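Local coordinates for lysosome-associated membrane glycoprotein 2 (Mus musculus, PDB 5GV3), which helps build lysosomes and sustain autophagy, and keeps the lysosomal lumen acidic by directly inhibiting the proton channel TMEM175, at residues 12-25 against 135-149. Residues are numbered along the deposited sequence; the frame is centred on the assembly and turned at random.
Sequences TCLYAEWEMNFTIT and PVVQKYWGIHLQAFV. With ZN (zinc ion), chain C; ZN (zinc ion), chain E; NAG (2-acetamido-2-deoxy-beta-D-glucopyranose), chain M; NAG (2-acetamido-2-deoxy-beta-D-glucopyranose), chain L.
Twelve backbone hydrogen bonds join residues 12-25 to 135-149 antiparallel, from Val149 N to Cys13 O at one end to Thr25 N to Pro135 O at the other. The register slips by one residue between the Glu17-His144 and Glu19-Trp141 pairs: Gly142 and Ile143 together face Trp18, a beta bulge, and the chain turns a corner at Gly142 (phi 59°).

On the outer face, Glu19 CB sits over the indole of Trp141, a CH-pi contact 3.7 Å from the five-membered ring centroid. Trp141 CG lies between its backbone N and carbonyl carbon (chi1 73°), which brings the ring across toward Glu19. The opposite ring face carries O6 of the N-acetylglucosamine linked to Asn21 ND2, sandwiching the indole between protein and sugar. On the same sheet face, Glu17 and Glu19 each chelate a separate zinc ion through both carboxylate oxygens, and Tyr15 OH donates to Glu17 OE1 (2.6 Å) from above the carboxylate plane.

Inward, Ala16 CB meets Leu145 CD1 at 3.8 Å, while Gln138 CG and Tyr140 OH approach the Phe22 ring edge. Trp70 on strand 68-76 touches Met20 and Phe22, packing this face against the second sheet. Such a central, glycan-bearing strand pair belongs to the beta-prism fold characteristic of LAMP lumenal domains, here the first.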
loop_
_atom_site.group_PDB
_atom_site.type_symbol
_atom_site.label_atom_id
_atom_site.label_comp_id
_atom_site.label_asym_id
_atom_site.label_seq_id
_atom_site.Cartn_x
_atom_site.Cartn_y
_atom_site.Cartn_z
ATOM N N THR A 12 1.828 15.564 -13.734
ATOM C CA THR A 12 1.830 14.550 -12.694
ATOM C C THR A 12 2.228 15.143 -11.346
ATOM O O THR A 12 3.260 15.803 -11.242
ATOM C CB THR A 12 2.812 13.424 -13.038
ATOM O OG1 THR A 12 2.398 12.780 -14.249
ATOM C CG2 THR A 12 2.877 12.400 -11.908
ATOM N N CYS A 13 1.416 14.912 -10.313
ATOM C CA CYS A 13 1.774 15.385 -8.976
ATOM C C CYS A 13 2.109 14.224 -8.045
ATOM O O CYS A 13 2.725 14.425 -7.005
ATOM C CB CYS A 13 0.659 16.241 -8.372
ATOM S SG CYS A 13 -1.010 15.602 -8.575
ATOM N N LEU A 14 1.725 13.009 -8.433
ATOM C CA LEU A 14 2.077 11.808 -7.669
ATOM C C LEU A 14 2.141 10.600 -8.603
ATOM O O LEU A 14 1.232 10.372 -9.396
ATOM C CB LEU A 14 1.075 11.545 -6.541
ATOM C CG LEU A 14 1.319 10.312 -5.640
ATOM C CD1 LEU A 14 0.899 10.583 -4.199
ATOM C CD2 LEU A 14 0.630 9.034 -6.154
ATOM N N TYR A 15 3.224 9.837 -8.516
ATOM C CA TYR A 15 3.323 8.606 -9.281
ATOM C C TYR A 15 3.669 7.443 -8.357
ATOM O O TYR A 15 4.558 7.549 -7.510
ATOM C CB TYR A 15 4.360 8.712 -10.403
ATOM C CG TYR A 15 4.410 7.464 -11.271
ATOM C CD1 TYR A 15 3.559 7.319 -12.360
ATOM C CD2 TYR A 15 5.294 6.433 -10.994
ATOM C CE1 TYR A 15 3.588 6.187 -13.148
ATOM C CE2 TYR A 15 5.327 5.292 -11.777
ATOM C CZ TYR A 15 4.472 5.176 -12.849
ATOM O OH TYR A 15 4.500 4.040 -13.629
ATOM N N ALA A 16 2.951 6.337 -8.516
ATOM C CA ALA A 16 3.211 5.139 -7.736
ATOM C C ALA A 16 3.030 3.897 -8.602
ATOM O O ALA A 16 2.004 3.728 -9.249
ATOM C CB ALA A 16 2.296 5.088 -6.520
ATOM N N GLU A 17 4.057 3.055 -8.623
ATOM C CA GLU A 17 4.071 1.801 -9.364
ATOM C C GLU A 17 4.608 0.733 -8.417
ATOM O O GLU A 17 5.713 0.880 -7.900
ATOM C CB GLU A 17 4.934 1.984 -10.629
ATOM C CG GLU A 17 5.288 0.793 -11.555
ATOM C CD GLU A 17 6.240 1.228 -12.715
ATOM O OE1 GLU A 17 6.438 2.444 -12.921
ATOM O OE2 GLU A 17 6.809 0.397 -13.444
ATOM N N TRP A 18 3.827 -0.318 -8.163
ATOM C CA TRP A 18 4.234 -1.336 -7.193
ATOM C C TRP A 18 3.337 -2.579 -7.216
ATOM O O TRP A 18 2.284 -2.588 -7.854
ATOM C CB TRP A 18 4.249 -0.742 -5.778
ATOM C CG TRP A 18 2.899 -0.635 -5.124
ATOM C CD1 TRP A 18 2.436 -1.415 -4.114
ATOM C CD2 TRP A 18 1.841 0.298 -5.426
ATOM N NE1 TRP A 18 1.167 -1.039 -3.770
ATOM C CE2 TRP A 18 0.775 0.011 -4.551
ATOM C CE3 TRP A 18 1.692 1.334 -6.348
ATOM C CZ2 TRP A 18 -0.423 0.723 -4.565
ATOM C CZ3 TRP A 18 0.497 2.045 -6.362
ATOM C CH2 TRP A 18 -0.543 1.732 -5.477
ATOM N N GLU A 19 3.781 -3.629 -6.533
ATOM C CA GLU A 19 2.991 -4.846 -6.374
ATOM C C GLU A 19 2.862 -5.189 -4.887
ATOM O O GLU A 19 3.792 -4.994 -4.116
ATOM C CB GLU A 19 3.620 -6.009 -7.151
ATOM C CG GLU A 19 3.687 -5.773 -8.677
ATOM C CD GLU A 19 3.877 -7.054 -9.497
ATOM O OE1 GLU A 19 3.258 -8.081 -9.149
ATOM O OE2 GLU A 19 4.630 -7.036 -10.501
ATOM N N MET A 20 1.708 -5.693 -4.475
ATOM C CA MET A 20 1.537 -6.103 -3.073
ATOM C C MET A 20 0.621 -7.296 -2.895
ATOM O O MET A 20 -0.281 -7.520 -3.697
ATOM C CB MET A 20 1.023 -4.914 -2.248
ATOM C CG MET A 20 -0.272 -4.284 -2.778
ATOM S SD MET A 20 -1.075 -3.063 -1.688
ATOM C CE MET A 20 0.265 -2.049 -1.247
ATOM N N ASN A 21 0.895 -8.095 -1.871
ATOM C CA ASN A 21 -0.042 -9.135 -1.480
ATOM C C ASN A 21 -0.062 -9.242 0.049
ATOM O O ASN A 21 0.836 -8.727 0.742
ATOM C CB ASN A 21 0.206 -10.480 -2.226
ATOM C CG ASN A 21 1.507 -11.186 -1.877
ATOM O OD1 ASN A 21 2.124 -10.962 -0.838
ATOM N ND2 ASN A 21 1.912 -12.094 -2.782
ATOM N N PHE A 22 -1.135 -9.834 0.566
ATOM C CA PHE A 22 -1.379 -9.902 2.004
ATOM C C PHE A 22 -1.734 -11.306 2.442
ATOM O O PHE A 22 -2.696 -11.896 1.961
ATOM C CB PHE A 22 -2.516 -8.957 2.390
ATOM C CG PHE A 22 -2.263 -7.528 2.013
ATOM C CD1 PHE A 22 -1.317 -6.779 2.684
ATOM C CD2 PHE A 22 -2.948 -6.947 0.963
ATOM C CE1 PHE A 22 -1.074 -5.466 2.325
ATOM C CE2 PHE A 22 -2.709 -5.636 0.594
ATOM C CZ PHE A 22 -1.773 -4.893 1.272
ATOM N N THR A 23 -0.939 -11.846 3.353
ATOM C CA THR A 23 -1.210 -13.165 3.890
ATOM C C THR A 23 -1.941 -13.001 5.217
ATOM O O THR A 23 -1.371 -12.514 6.192
ATOM C CB THR A 23 0.082 -13.969 4.064
ATOM O OG1 THR A 23 0.788 -14.000 2.820
ATOM C CG2 THR A 23 -0.223 -15.394 4.479
ATOM N N ILE A 24 -3.220 -13.368 5.232
ATOM C CA ILE A 24 -4.071 -13.137 6.396
ATOM C C ILE A 24 -4.503 -14.435 7.077
ATOM O O ILE A 24 -5.008 -15.355 6.428
ATOM C CB ILE A 24 -5.338 -12.344 6.020
ATOM C CG1 ILE A 24 -4.955 -11.024 5.345
ATOM C CG2 ILE A 24 -6.213 -12.095 7.268
ATOM C CD1 ILE A 24 -6.133 -10.245 4.815
ATOM N N THR A 25 -4.281 -14.506 8.386
ATOM C CA THR A 25 -4.779 -15.617 9.187
ATOM C C THR A 25 -6.017 -15.162 9.944
ATOM O O THR A 25 -5.980 -14.157 10.646
ATOM C CB THR A 25 -3.724 -16.131 10.186
ATOM O OG1 THR A 25 -2.526 -16.488 9.488
ATOM C CG2 THR A 25 -4.252 -17.361 10.939
ATOM N N PRO A 135 -2.101 -10.632 12.797
ATOM C CA PRO A 135 -2.189 -11.838 11.966
ATOM C C PRO A 135 -2.003 -11.599 10.472
ATOM O O PRO A 135 -2.491 -12.401 9.679
ATOM C CB PRO A 135 -3.613 -12.316 12.228
ATOM C CG PRO A 135 -4.379 -11.039 12.367
ATOM C CD PRO A 135 -3.434 -10.040 13.015
ATOM N N VAL A 136 -1.308 -10.535 10.089
ATOM C CA VAL A 136 -1.166 -10.228 8.668
ATOM C C VAL A 136 0.295 -10.099 8.245
ATOM O O VAL A 136 1.069 -9.372 8.861
ATOM C CB VAL A 136 -1.898 -8.920 8.308
ATOM C CG1 VAL A 136 -1.730 -8.616 6.836
ATOM C CG2 VAL A 136 -3.385 -9.012 8.666
ATOM N N VAL A 137 0.677 -10.829 7.202
ATOM C CA VAL A 137 1.983 -10.623 6.588
ATOM C C VAL A 137 1.824 -9.793 5.312
ATOM O O VAL A 137 1.163 -10.224 4.363
ATOM C CB VAL A 137 2.669 -11.963 6.281
ATOM C CG1 VAL A 137 3.947 -11.748 5.475
ATOM C CG2 VAL A 137 2.968 -12.705 7.574
ATOM N N GLN A 138 2.418 -8.601 5.301
ATOM C CA GLN A 138 2.346 -7.708 4.151
ATOM C C GLN A 138 3.621 -7.782 3.319
ATOM O O GLN A 138 4.726 -7.716 3.850
ATOM C CB GLN A 138 2.100 -6.268 4.610
ATOM C CG GLN A 138 0.908 -6.133 5.547
ATOM C CD GLN A 138 0.698 -4.723 6.051
ATOM O OE1 GLN A 138 1.420 -3.802 5.672
ATOM N NE2 GLN A 138 -0.298 -4.547 6.914
ATOM N N LYS A 139 3.463 -7.953 2.010
ATOM C CA LYS A 139 4.610 -7.955 1.105
ATOM C C LYS A 139 4.446 -6.898 0.015
ATOM O O LYS A 139 3.391 -6.791 -0.608
ATOM C CB LYS A 139 4.810 -9.341 0.487
ATOM C CG LYS A 139 5.305 -10.399 1.476
ATOM C CD LYS A 139 5.549 -11.729 0.775
ATOM C CE LYS A 139 6.091 -12.787 1.726
ATOM N NZ LYS A 139 7.430 -12.397 2.243
ATOM N N TYR A 140 5.497 -6.111 -0.189
ATOM C CA TYR A 140 5.519 -5.043 -1.192
ATOM C C TYR A 140 6.759 -5.195 -2.071
ATOM O O TYR A 140 7.835 -5.498 -1.558
ATOM C CB TYR A 140 5.535 -3.661 -0.529
ATOM C CG TYR A 140 4.468 -3.448 0.523
ATOM C CD1 TYR A 140 3.212 -2.991 0.174
ATOM C CD2 TYR A 140 4.717 -3.710 1.867
ATOM C CE1 TYR A 140 2.231 -2.794 1.130
ATOM C CE2 TYR A 140 3.729 -3.510 2.835
ATOM C CZ TYR A 140 2.487 -3.050 2.448
ATOM O OH TYR A 140 1.479 -2.841 3.360
ATOM N N TRP A 141 6.609 -5.004 -3.382
ATOM C CA TRP A 141 7.761 -5.050 -4.287
ATOM C C TRP A 141 7.513 -4.351 -5.631
ATOM O O TRP A 141 6.418 -3.858 -5.891
ATOM C CB TRP A 141 8.185 -6.501 -4.524
ATOM C CG TRP A 141 7.260 -7.324 -5.414
ATOM C CD1 TRP A 141 7.423 -7.593 -6.750
ATOM C CD2 TRP A 141 6.053 -7.997 -5.015
ATOM N NE1 TRP A 141 6.388 -8.381 -7.206
ATOM C CE2 TRP A 141 5.538 -8.641 -6.162
ATOM C CE3 TRP A 141 5.360 -8.108 -3.803
ATOM C CZ2 TRP A 141 4.353 -9.386 -6.124
ATOM C CZ3 TRP A 141 4.188 -8.843 -3.770
ATOM C CH2 TRP A 141 3.696 -9.476 -4.925
ATOM N N GLY A 142 8.544 -4.302 -6.473
ATOM C CA GLY A 142 8.449 -3.688 -7.791
ATOM C C GLY A 142 8.061 -2.227 -7.682
ATOM O O GLY A 142 7.294 -1.719 -8.493
ATOM N N ILE A 143 8.611 -1.551 -6.679
ATOM C CA ILE A 143 8.186 -0.204 -6.309
ATOM C C ILE A 143 8.913 0.881 -7.084
ATOM O O ILE A 143 10.138 0.930 -7.080
ATOM C CB ILE A 143 8.400 0.047 -4.798
ATOM C CG1 ILE A 143 7.639 -0.989 -3.971
ATOM C CG2 ILE A 143 8.003 1.476 -4.426
ATOM C CD1 ILE A 143 8.050 -1.026 -2.499
ATOM N N HIS A 144 8.148 1.725 -7.774
ATOM C CA HIS A 144 8.667 2.968 -8.333
ATOM C C HIS A 144 7.764 4.083 -7.828
ATOM O O HIS A 144 6.604 4.171 -8.234
ATOM C CB HIS A 144 8.686 2.923 -9.863
ATOM C CG HIS A 144 9.647 1.920 -10.412
ATOM N ND1 HIS A 144 9.350 0.571 -10.474
ATOM C CD2 HIS A 144 10.915 2.042 -10.863
ATOM C CE1 HIS A 144 10.382 -0.081 -10.974
ATOM N NE2 HIS A 144 11.347 0.788 -11.218
ATOM N N LEU A 145 8.287 4.941 -6.961
ATOM C CA LEU A 145 7.430 5.898 -6.280
ATOM C C LEU A 145 7.978 7.317 -6.235
ATOM O O LEU A 145 9.166 7.523 -5.999
ATOM C CB LEU A 145 7.164 5.414 -4.855
ATOM C CG LEU A 145 6.428 6.360 -3.904
ATOM C CD1 LEU A 145 5.038 6.660 -4.420
ATOM C CD2 LEU A 145 6.352 5.742 -2.522
ATOM N N GLN A 146 7.107 8.288 -6.483
ATOM C CA GLN A 146 7.416 9.681 -6.171
ATOM C C GLN A 146 6.162 10.448 -5.773
ATOM O O GLN A 146 5.232 10.611 -6.560
ATOM C CB GLN A 146 8.103 10.396 -7.336
ATOM C CG GLN A 146 8.538 11.815 -6.939
ATOM C CD GLN A 146 9.233 12.586 -8.052
ATOM O OE1 GLN A 146 9.222 12.184 -9.215
ATOM N NE2 GLN A 146 9.858 13.698 -7.687
ATOM N N ALA A 147 6.132 10.876 -4.519
ATOM C CA ALA A 147 5.107 11.787 -4.047
ATOM C C ALA A 147 5.609 13.210 -4.227
ATOM O O ALA A 147 6.819 13.432 -4.345
ATOM C CB ALA A 147 4.768 11.514 -2.598
ATOM N N PHE A 148 4.678 14.156 -4.277
ATOM C CA PHE A 148 5.006 15.570 -4.403
ATOM C C PHE A 148 5.916 15.794 -5.600
ATOM O O PHE A 148 7.071 16.181 -5.456
ATOM C CB PHE A 148 5.645 16.089 -3.111
ATOM C CG PHE A 148 4.880 15.707 -1.868
ATOM C CD1 PHE A 148 3.701 16.357 -1.537
ATOM C CD2 PHE A 148 5.338 14.698 -1.038
ATOM C CE1 PHE A 148 2.989 16.002 -0.404
ATOM C CE2 PHE A 148 4.636 14.339 0.103
ATOM C CZ PHE A 148 3.458 14.991 0.421
ATOM N N VAL A 149 5.387 15.518 -6.784
ATOM C CA VAL A 149 6.141 15.695 -8.006
ATOM C C VAL A 149 6.131 17.168 -8.391
ATOM O O VAL A 149 5.074 17.789 -8.474
ATOM C CB VAL A 149 5.554 14.864 -9.147
ATOM C CG1 VAL A 149 6.398 15.025 -10.397
ATOM C CG2 VAL A 149 5.467 13.395 -8.738
HETATM ZN ZN ZN C . 7.610 1.953 -14.470
HETATM ZN ZN ZN E . 4.223 -8.992 -10.639
HETATM C C1 NAG M . 3.098 -12.924 -2.723
HETATM C C2 NAG M . 3.037 -14.100 -3.707
HETATM C C3 NAG M . 4.297 -14.953 -3.587
HETATM C C4 NAG M . 5.542 -14.085 -3.727
HETATM C C5 NAG M . 5.491 -12.914 -2.749
HETATM C C6 NAG M . 6.633 -11.944 -2.936
HETATM C C7 NAG M . 0.849 -14.998 -4.381
HETATM C C8 NAG M . -0.303 -15.880 -3.997
HETATM N N2 NAG M . 1.848 -14.913 -3.493
HETATM O O3 NAG M . 4.294 -15.959 -4.591
HETATM O O4 NAG M . 6.706 -14.866 -3.479
HETATM O O5 NAG M . 4.286 -12.165 -2.959
HETATM O O6 NAG M . 6.510 -11.273 -4.180
HETATM O O7 NAG M . 0.875 -14.388 -5.446
HETATM C C1 NAG L . 1.300 9.895 -15.971
HETATM C C2 NAG L . 2.271 9.294 -17.012
HETATM C C3 NAG L . 2.786 10.362 -17.983
HETATM C C4 NAG L . 1.621 11.147 -18.573
HETATM C C5 NAG L . 0.740 11.693 -17.452
HETATM C C6 NAG L . -0.485 12.412 -17.964
HETATM C C7 NAG L . 4.354 8.966 -15.592
HETATM C C8 NAG L . 4.358 10.421 -15.201
HETATM N N2 NAG L . 3.373 8.531 -16.410
HETATM O O3 NAG L . 3.543 9.757 -19.024
HETATM O O4 NAG L . 2.115 12.225 -19.358
HETATM O O5 NAG L . 0.267 10.605 -16.647
HETATM O O6 NAG L . -1.607 11.537 -18.005
HETATM O O7 NAG L . 5.216 8.199 -15.177
HETATM O O HOH W 1 2.078 14.177 -4.296
HETATM O O HOH W 2 1.912 -11.600 2.040
HETATM O O HOH W 3 -1.073 -14.546 8.292
HETATM O O HOH W 4 7.975 4.005 -14.625
#